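Local coordinates for protein sorbitol-6-phosphate dehydrogenase (Erwinia amylovora CFBP1430, PDB 5O3Z) that catalyses, as a short-chain dehydrogenase/reductase, the oxidation of sorbitol 6-phosphate at carbon 2, most probably to fructose 6-phosphate with a nicotinamide dinucleotide as hydride acceptor, at residues 15-20 with 229-234; 130-135 with 177-182. One frame throughout, in Å; residues are numbered along the deposited sequence.

Contact 1 (15-20 with 229-234); sequences GQTLGA and CDYQDV
Leu18 and the ring of Tyr231 carry most of this contact, where the N-terminal part of helix 17-28 meets the first turn of helix 231-242. The tight part lies against one ring face. Leu18 CA sits over it, offset toward the rim, in a CH-pi contact 4.2 Å from the centroid and 20° off the ring normal. Leu18 CB follows at 3.8 Å from Tyr231 CE1, and Leu18 CD1 reaches Tyr231 CD1 at 3.6 Å. With Leu18 CG anti to the backbone N (chi1 171°), the branch runs back along the ring toward its root, where Leu18 CD1 also meets Val234 CG1 at 4.1 Å. Inward, Leu18 and Val234 both rest on Leu188 of the central sheet, and this half is buried.

The outer half is looser. Thr17 meets the phenol end with its CB, 3.9 Å from Tyr231 OH, and its side chain lies partly exposed beside Met196. The hydroxyl of Tyr231 makes a weak hydrogen bond to Ser194, just before helix 195-199.

Within residues 229-234, Asp230 and Asp233 form a capping box at the start of helix 231-242. Asp233 N gives a hydrogen bond of 3.1 Å to Asp230 OD1, nearly along the C-O direction, and Asp230 N returns one of 3.0 Å to Asp233 OD2.

Residues 15-20 include the later part of the glycine-rich turn after the first strand that, in this family, usually receives the dinucleotide. The chemistry joining it to helix 231-242 is apolar and CH-pi, implying that shape and burial hold the two helices together, while the polar bonds near it, the capping box and the weak bond of Tyr231 OH, run within residues 229-234 or to Ser194.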
ATOM      1  N   GLY A  15       6.855  32.201   1.097  1.00 37.28           N
ATOM      2  CA  GLY A  15       7.158  33.455   0.453  1.00 39.94           C
ATOM      3  C   GLY A  15       7.019  33.519  -1.030  1.00 42.31           C
ATOM      4  O   GLY A  15       7.163  34.574  -1.621  1.00 41.82           O
ATOM      5  N   GLN A  16       6.705  32.412  -1.657  1.00 42.21           N
ATOM      6  CA  GLN A  16       6.519  32.450  -3.099  1.00 43.78           C
ATOM      7  C   GLN A  16       5.689  31.239  -3.531  1.00 41.46           C
ATOM      8  O   GLN A  16       5.461  30.340  -2.721  1.00 35.10           O
ATOM      9  CB  GLN A  16       7.882  32.404  -3.795  1.00 47.84           C
ATOM     10  CG  GLN A  16       8.772  31.296  -3.223  1.00 51.92           C
ATOM     11  CD  GLN A  16       9.979  30.972  -4.085  1.00 55.73           C
ATOM     12  OE1 GLN A  16      10.939  31.734  -4.130  1.00 56.25           O
ATOM     13  NE2 GLN A  16       9.948  29.823  -4.751  1.00 55.00           N
ATOM     14  N   THR A  17       5.274  31.269  -4.803  1.00 42.54           N
ATOM     15  CA  THR A  17       4.660  30.154  -5.534  1.00 41.57           C
ATOM     16  C   THR A  17       3.577  29.499  -4.675  1.00 39.15           C
ATOM     17  O   THR A  17       2.709  30.215  -4.156  1.00 33.60           O
ATOM     18  CB  THR A  17       5.768  29.225  -6.058  1.00 48.02           C
ATOM     19  OG1 THR A  17       6.694  28.950  -5.006  1.00 51.90           O
ATOM     20  CG2 THR A  17       6.533  29.930  -7.175  1.00 50.16           C
ATOM     21  N   LEU A  18       3.625  28.170  -4.486  1.00 32.55           N
ATOM     22  CA  LEU A  18       2.587  27.460  -3.763  1.00 28.54           C
ATOM     23  C   LEU A  18       2.433  27.856  -2.308  1.00 26.88           C
ATOM     24  O   LEU A  18       1.308  28.031  -1.831  1.00 25.22           O
ATOM     25  CB  LEU A  18       2.806  25.905  -3.840  1.00 27.12           C
ATOM     26  CG  LEU A  18       1.870  25.085  -2.931  1.00 28.27           C
ATOM     27  CD1 LEU A  18       0.385  25.181  -3.341  1.00 28.45           C
ATOM     28  CD2 LEU A  18       2.272  23.597  -2.834  1.00 28.91           C
ATOM     29  N   GLY A  19       3.553  27.947  -1.593  1.00 23.60           N
ATOM     30  CA  GLY A  19       3.542  28.465  -0.260  1.00 25.81           C
ATOM     31  C   GLY A  19       2.821  29.803  -0.118  1.00 26.60           C
ATOM     32  O   GLY A  19       2.050  29.998   0.839  1.00 22.77           O
ATOM     33  N   ALA A  20       3.050  30.680  -1.092  1.00 27.84           N
ATOM     34  CA  ALA A  20       2.442  32.022  -1.045  1.00 32.18           C
ATOM     35  C   ALA A  20       0.910  31.926  -1.245  1.00 31.99           C
ATOM     36  O   ALA A  20       0.145  32.560  -0.551  1.00 31.18           O
ATOM     37  CB  ALA A  20       3.074  32.927  -2.093  1.00 30.46           C
ATOM     38  N   CYS A 229      -2.287  19.242 -11.567  1.00 27.71           N
ATOM     39  CA  CYS A 229      -2.728  19.615 -10.233  1.00 28.89           C
ATOM     40  C   CYS A 229      -2.712  21.129 -10.135  1.00 29.64           C
ATOM     41  O   CYS A 229      -1.773  21.773 -10.539  1.00 31.28           O
ATOM     42  CB  CYS A 229      -1.861  18.990  -9.130  1.00 28.12           C
ATOM     43  SG  CYS A 229      -2.344  19.311  -7.426  1.00 30.60           S
ATOM     44  N   ASP A 230      -3.703  21.718  -9.538  1.00 30.44           N
ATOM     45  CA  ASP A 230      -3.556  23.151  -9.338  1.00 35.76           C
ATOM     46  C   ASP A 230      -3.556  23.565  -7.880  1.00 33.32           C
ATOM     47  O   ASP A 230      -3.832  22.787  -6.964  1.00 28.90           O
ATOM     48  CB  ASP A 230      -4.515  23.939 -10.275  1.00 40.66           C
ATOM     49  CG  ASP A 230      -5.972  23.888  -9.826  1.00 44.84           C
ATOM     50  OD1 ASP A 230      -6.220  23.457  -8.685  1.00 54.23           O
ATOM     51  OD2 ASP A 230      -6.878  24.328 -10.601  1.00 49.64           O
ATOM     52  N   TYR A 231      -3.201  24.821  -7.639  1.00 33.64           N
ATOM     53  CA  TYR A 231      -2.938  25.254  -6.268  1.00 32.85           C
ATOM     54  C   TYR A 231      -4.179  25.219  -5.441  1.00 29.17           C
ATOM     55  O   TYR A 231      -4.149  25.037  -4.193  1.00 31.23           O
ATOM     56  CB  TYR A 231      -2.329  26.693  -6.231  1.00 35.69           C
ATOM     57  CG  TYR A 231      -0.928  26.934  -6.813  1.00 36.84           C
ATOM     58  CD1 TYR A 231       0.077  25.951  -6.805  1.00 38.55           C
ATOM     59  CD2 TYR A 231      -0.590  28.182  -7.301  1.00 41.29           C
ATOM     60  CE1 TYR A 231       1.353  26.228  -7.287  1.00 37.51           C
ATOM     61  CE2 TYR A 231       0.682  28.458  -7.794  1.00 42.42           C
ATOM     62  CZ  TYR A 231       1.647  27.475  -7.790  1.00 40.96           C
ATOM     63  OH  TYR A 231       2.900  27.753  -8.274  1.00 43.52           O
ATOM     64  N   GLN A 232      -5.317  25.456  -6.094  1.00 28.75           N
ATOM     65  CA  GLN A 232      -6.577  25.449  -5.363  1.00 27.43           C
ATOM     66  C   GLN A 232      -6.956  24.037  -4.857  1.00 24.84           C
ATOM     67  O   GLN A 232      -7.496  23.878  -3.772  1.00 25.89           O
ATOM     68  CB  GLN A 232      -7.713  26.071  -6.222  1.00 27.25           C
ATOM     69  CG  GLN A 232      -9.027  26.208  -5.476  1.00 26.04           C
ATOM     70  CD  GLN A 232      -8.985  27.296  -4.444  1.00 26.34           C
ATOM     71  OE1 GLN A 232      -8.527  28.398  -4.748  1.00 27.86           O
ATOM     72  NE2 GLN A 232      -9.417  27.024  -3.274  1.00 25.27           N
ATOM     73  N   ASP A 233      -6.644  23.013  -5.634  1.00 27.66           N
ATOM     74  CA  ASP A 233      -6.879  21.610  -5.136  1.00 25.37           C
ATOM     75  C   ASP A 233      -6.095  21.378  -3.873  1.00 23.70           C
ATOM     76  O   ASP A 233      -6.566  20.866  -2.936  1.00 24.33           O
ATOM     77  CB  ASP A 233      -6.437  20.590  -6.170  1.00 26.48           C
ATOM     78  CG  ASP A 233      -7.067  20.783  -7.492  1.00 27.45           C
ATOM     79  OD1 ASP A 233      -8.315  20.939  -7.555  1.00 27.23           O
ATOM     80  OD2 ASP A 233      -6.319  20.759  -8.456  1.00 26.67           O
ATOM     81  N   VAL A 234      -4.865  21.860  -3.847  1.00 24.47           N
ATOM     82  CA  VAL A 234      -4.050  21.716  -2.667  1.00 24.24           C
ATOM     83  C   VAL A 234      -4.667  22.361  -1.454  1.00 21.90           C
ATOM     84  O   VAL A 234      -4.822  21.752  -0.387  1.00 19.65           O
ATOM     85  CB  VAL A 234      -2.617  22.253  -2.915  1.00 25.31           C
ATOM     86  CG1 VAL A 234      -1.752  22.065  -1.678  1.00 25.25           C
ATOM     87  CG2 VAL A 234      -1.954  21.534  -4.082  1.00 25.90           C
TER

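Contact 2 (130-135 with 177-182); sequences LMIRDG and AEYGIT
Ile132 keeps CG1 beside its backbone N (chi1 -71°) and extends to CD1, while Tyr179 holds CG anti to its carbonyl carbon (chi1 -55°), which lays one ring face against Ile132. The site lies in a Rossmann fold, where helix 106-133 ends and strand 182-188 is about to begin: a Schellman motif closes the helix, with Gly135 at positive phi as its C-prime residue, and the turn between helix 156-176 and strand 182-188 packs beside it.

Ile132 CG1 stands over the ring centre of Tyr179, 3.7 Å from the centroid and 11° off the normal, a CH-pi contact. Ile132 CD1 spreads across the same face to Tyr179 CE2 at 3.6 Å, and Glu178 CG covers the opposite face, so the exposed ring is clamped between aliphatic groups. Deeper in, Ile181 CD1 fits against Met131 CB at 3.6 Å, and both residues are buried.

On the outer side of the helix end, Arg133 grips Asp134 side-on in a salt bridge, and a further salt bridge joins Arg133 to Asp80. Thr102 of the third subunit also packs on Ile132. At the inner end of the contact, Met131 SD lies 3.8 Å from Ile181 CD1.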
ATOM      1  N   LEU A 130       4.947  23.861  21.178  1.00 26.33           N
ATOM      2  CA  LEU A 130       4.032  25.011  21.414  1.00 26.95           C
ATOM      3  C   LEU A 130       2.593  24.540  21.515  1.00 29.02           C
ATOM      4  O   LEU A 130       1.781  25.099  22.304  1.00 30.45           O
ATOM      5  CB  LEU A 130       4.167  26.106  20.338  1.00 25.37           C
ATOM      6  CG  LEU A 130       5.487  26.932  20.310  1.00 26.31           C
ATOM      7  CD1 LEU A 130       5.480  27.961  19.163  1.00 26.08           C
ATOM      8  CD2 LEU A 130       5.749  27.647  21.623  1.00 26.58           C
ATOM      9  N   MET A 131       2.248  23.521  20.724  1.00 27.25           N
ATOM     10  CA  MET A 131       0.865  23.061  20.639  1.00 26.59           C
ATOM     11  C   MET A 131       0.543  22.316  21.906  1.00 27.23           C
ATOM     12  O   MET A 131      -0.556  22.460  22.460  1.00 32.46           O
ATOM     13  CB  MET A 131       0.672  22.136  19.414  1.00 25.10           C
ATOM     14  CG  MET A 131       0.469  22.871  18.151  1.00 25.55           C
ATOM     15  SD  MET A 131       0.586  21.689  16.772  1.00 27.30           S
ATOM     16  CE  MET A 131       0.785  22.774  15.386  1.00 23.73           C
ATOM     17  N   ILE A 132       1.499  21.518  22.355  1.00 29.48           N
ATOM     18  CA  ILE A 132       1.426  20.793  23.591  1.00 30.15           C
ATOM     19  C   ILE A 132       1.338  21.685  24.815  1.00 32.87           C
ATOM     20  O   ILE A 132       0.486  21.459  25.704  1.00 31.70           O
ATOM     21  CB  ILE A 132       2.624  19.833  23.734  1.00 31.31           C
ATOM     22  CG1 ILE A 132       2.433  18.692  22.720  1.00 31.90           C
ATOM     23  CG2 ILE A 132       2.754  19.228  25.132  1.00 31.02           C
ATOM     24  CD1 ILE A 132       3.706  17.925  22.456  1.00 30.72           C
ATOM     25  N   ARG A 133       2.191  22.689  24.853  1.00 36.07           N
ATOM     26  CA  ARG A 133       2.257  23.624  25.990  1.00 38.32           C
ATOM     27  C   ARG A 133       0.926  24.270  26.232  1.00 35.78           C
ATOM     28  O   ARG A 133       0.469  24.268  27.338  1.00 35.30           O
ATOM     29  CB  ARG A 133       3.268  24.740  25.714  1.00 37.56           C
ATOM     30  CG  ARG A 133       3.538  25.653  26.924  1.00 38.53           C
ATOM     31  CD  ARG A 133       4.210  26.946  26.476  1.00 35.12           C
ATOM     32  NE  ARG A 133       3.334  27.766  25.641  1.00 34.75           N
ATOM     33  CZ  ARG A 133       3.728  28.762  24.830  1.00 35.59           C
ATOM     34  NH1 ARG A 133       5.005  29.095  24.735  1.00 39.13           N
ATOM     35  NH2 ARG A 133       2.844  29.440  24.098  1.00 36.43           N
ATOM     36  N   ASP A 134       0.332  24.804  25.173  1.00 37.95           N
ATOM     37  CA  ASP A 134      -0.952  25.519  25.238  1.00 38.84           C
ATOM     38  C   ASP A 134      -2.183  24.668  25.111  1.00 37.36           C
ATOM     39  O   ASP A 134      -3.255  25.205  24.905  1.00 41.52           O
ATOM     40  CB  ASP A 134      -1.026  26.554  24.102  1.00 39.03           C
ATOM     41  CG  ASP A 134      -0.114  27.741  24.338  1.00 42.77           C
ATOM     42  OD1 ASP A 134       0.411  27.797  25.476  1.00 44.52           O
ATOM     43  OD2 ASP A 134       0.071  28.590  23.404  1.00 39.59           O
ATOM     44  N   GLY A 135      -2.063  23.354  25.182  1.00 38.45           N
ATOM     45  CA  GLY A 135      -3.239  22.464  25.006  1.00 35.43           C
ATOM     46  C   GLY A 135      -4.052  22.520  23.708  1.00 33.24           C
ATOM     47  O   GLY A 135      -5.262  22.327  23.724  1.00 35.31           O
ATOM     48  N   ALA A 177      -0.658  11.761  18.836  1.00 26.94           N
ATOM     49  CA  ALA A 177      -2.053  11.399  19.020  1.00 28.75           C
ATOM     50  C   ALA A 177      -2.555  11.705  20.411  1.00 28.37           C
ATOM     51  O   ALA A 177      -3.667  12.191  20.537  1.00 31.23           O
ATOM     52  CB  ALA A 177      -2.284   9.915  18.772  1.00 27.33           C
ATOM     53  N   GLU A 178      -1.783  11.403  21.430  1.00 29.26           N
ATOM     54  CA  GLU A 178      -2.287  11.553  22.776  1.00 33.88           C
ATOM     55  C   GLU A 178      -2.584  13.038  23.069  1.00 32.45           C
ATOM     56  O   GLU A 178      -3.382  13.348  23.920  1.00 38.31           O
ATOM     57  CB  GLU A 178      -1.343  10.895  23.799  1.00 34.24           C
ATOM     58  CG  GLU A 178      -0.123  11.758  24.119  1.00 38.43           C
ATOM     59  CD  GLU A 178       1.058  10.961  24.663  1.00 47.81           C
ATOM     60  OE1 GLU A 178       1.276  10.972  25.900  1.00 52.59           O
ATOM     61  OE2 GLU A 178       1.812  10.313  23.873  1.00 49.71           O
ATOM     62  N   TYR A 179      -1.984  13.947  22.328  1.00 31.46           N
ATOM     63  CA  TYR A 179      -2.237  15.387  22.481  1.00 31.95           C
ATOM     64  C   TYR A 179      -3.289  15.934  21.531  1.00 31.53           C
ATOM     65  O   TYR A 179      -3.480  17.141  21.473  1.00 32.01           O
ATOM     66  CB  TYR A 179      -0.939  16.160  22.243  1.00 30.93           C
ATOM     67  CG  TYR A 179       0.180  15.728  23.101  1.00 33.26           C
ATOM     68  CD1 TYR A 179       0.173  15.985  24.498  1.00 36.90           C
ATOM     69  CD2 TYR A 179       1.279  15.094  22.565  1.00 36.39           C
ATOM     70  CE1 TYR A 179       1.218  15.612  25.304  1.00 33.24           C
ATOM     71  CE2 TYR A 179       2.351  14.738  23.367  1.00 37.19           C
ATOM     72  CZ  TYR A 179       2.295  15.000  24.738  1.00 35.07           C
ATOM     73  OH  TYR A 179       3.340  14.582  25.486  1.00 34.62           O
ATOM     74  N   GLY A 180      -3.978  15.079  20.766  1.00 27.32           N
ATOM     75  CA  GLY A 180      -4.991  15.553  19.839  1.00 26.47           C
ATOM     76  C   GLY A 180      -4.440  16.335  18.695  1.00 23.56           C
ATOM     77  O   GLY A 180      -5.118  17.161  18.098  1.00 25.07           O
ATOM     78  N   ILE A 181      -3.174  16.132  18.383  1.00 24.55           N
ATOM     79  CA  ILE A 181      -2.628  16.734  17.187  1.00 24.79           C
ATOM     80  C   ILE A 181      -2.581  15.666  16.088  1.00 24.51           C
ATOM     81  O   ILE A 181      -2.035  14.633  16.316  1.00 23.07           O
ATOM     82  CB  ILE A 181      -1.189  17.267  17.396  1.00 25.25           C
ATOM     83  CG1 ILE A 181      -1.135  18.308  18.536  1.00 26.69           C
ATOM     84  CG2 ILE A 181      -0.758  17.987  16.116  1.00 26.01           C
ATOM     85  CD1 ILE A 181       0.252  18.627  18.998  1.00 26.49           C
ATOM     86  N   THR A 182      -3.127  15.978  14.927  1.00 23.36           N
ATOM     87  CA  THR A 182      -3.027  15.150  13.743  1.00 23.89           C
ATOM     88  C   THR A 182      -1.959  15.659  12.731  1.00 23.83           C
ATOM     89  O   THR A 182      -1.652  16.834  12.661  1.00 24.36           O
ATOM     90  CB  THR A 182      -4.370  15.048  13.013  1.00 22.38           C
ATOM     91  OG1 THR A 182      -4.668  16.273  12.357  1.00 24.58           O
ATOM     92  CG2 THR A 182      -5.466  14.671  13.911  1.00 22.25           C
TER

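From the N terminus, the chain leaves strand 8-12 and enters helix 17-28, whose partner, segment 229-234, comes 209 residues after the end of 15-20; contact 1 closes that long loop. Nested inside it, contact 2 closes a shorter one, from the end of helix 106-133 through strand 139-145 and helix 156-176 to the lead-in of strand 182-188. The two do not cross. Their centres lie 27 Å apart on opposite sides of the chain's centre, with nearest atoms about 14 Å apart. Contact 1 joins an early and a late element of the Rossmann fold, whereas contact 2 ties the end of helix 106-133 to the turn between helix 156-176 and strand 182-188.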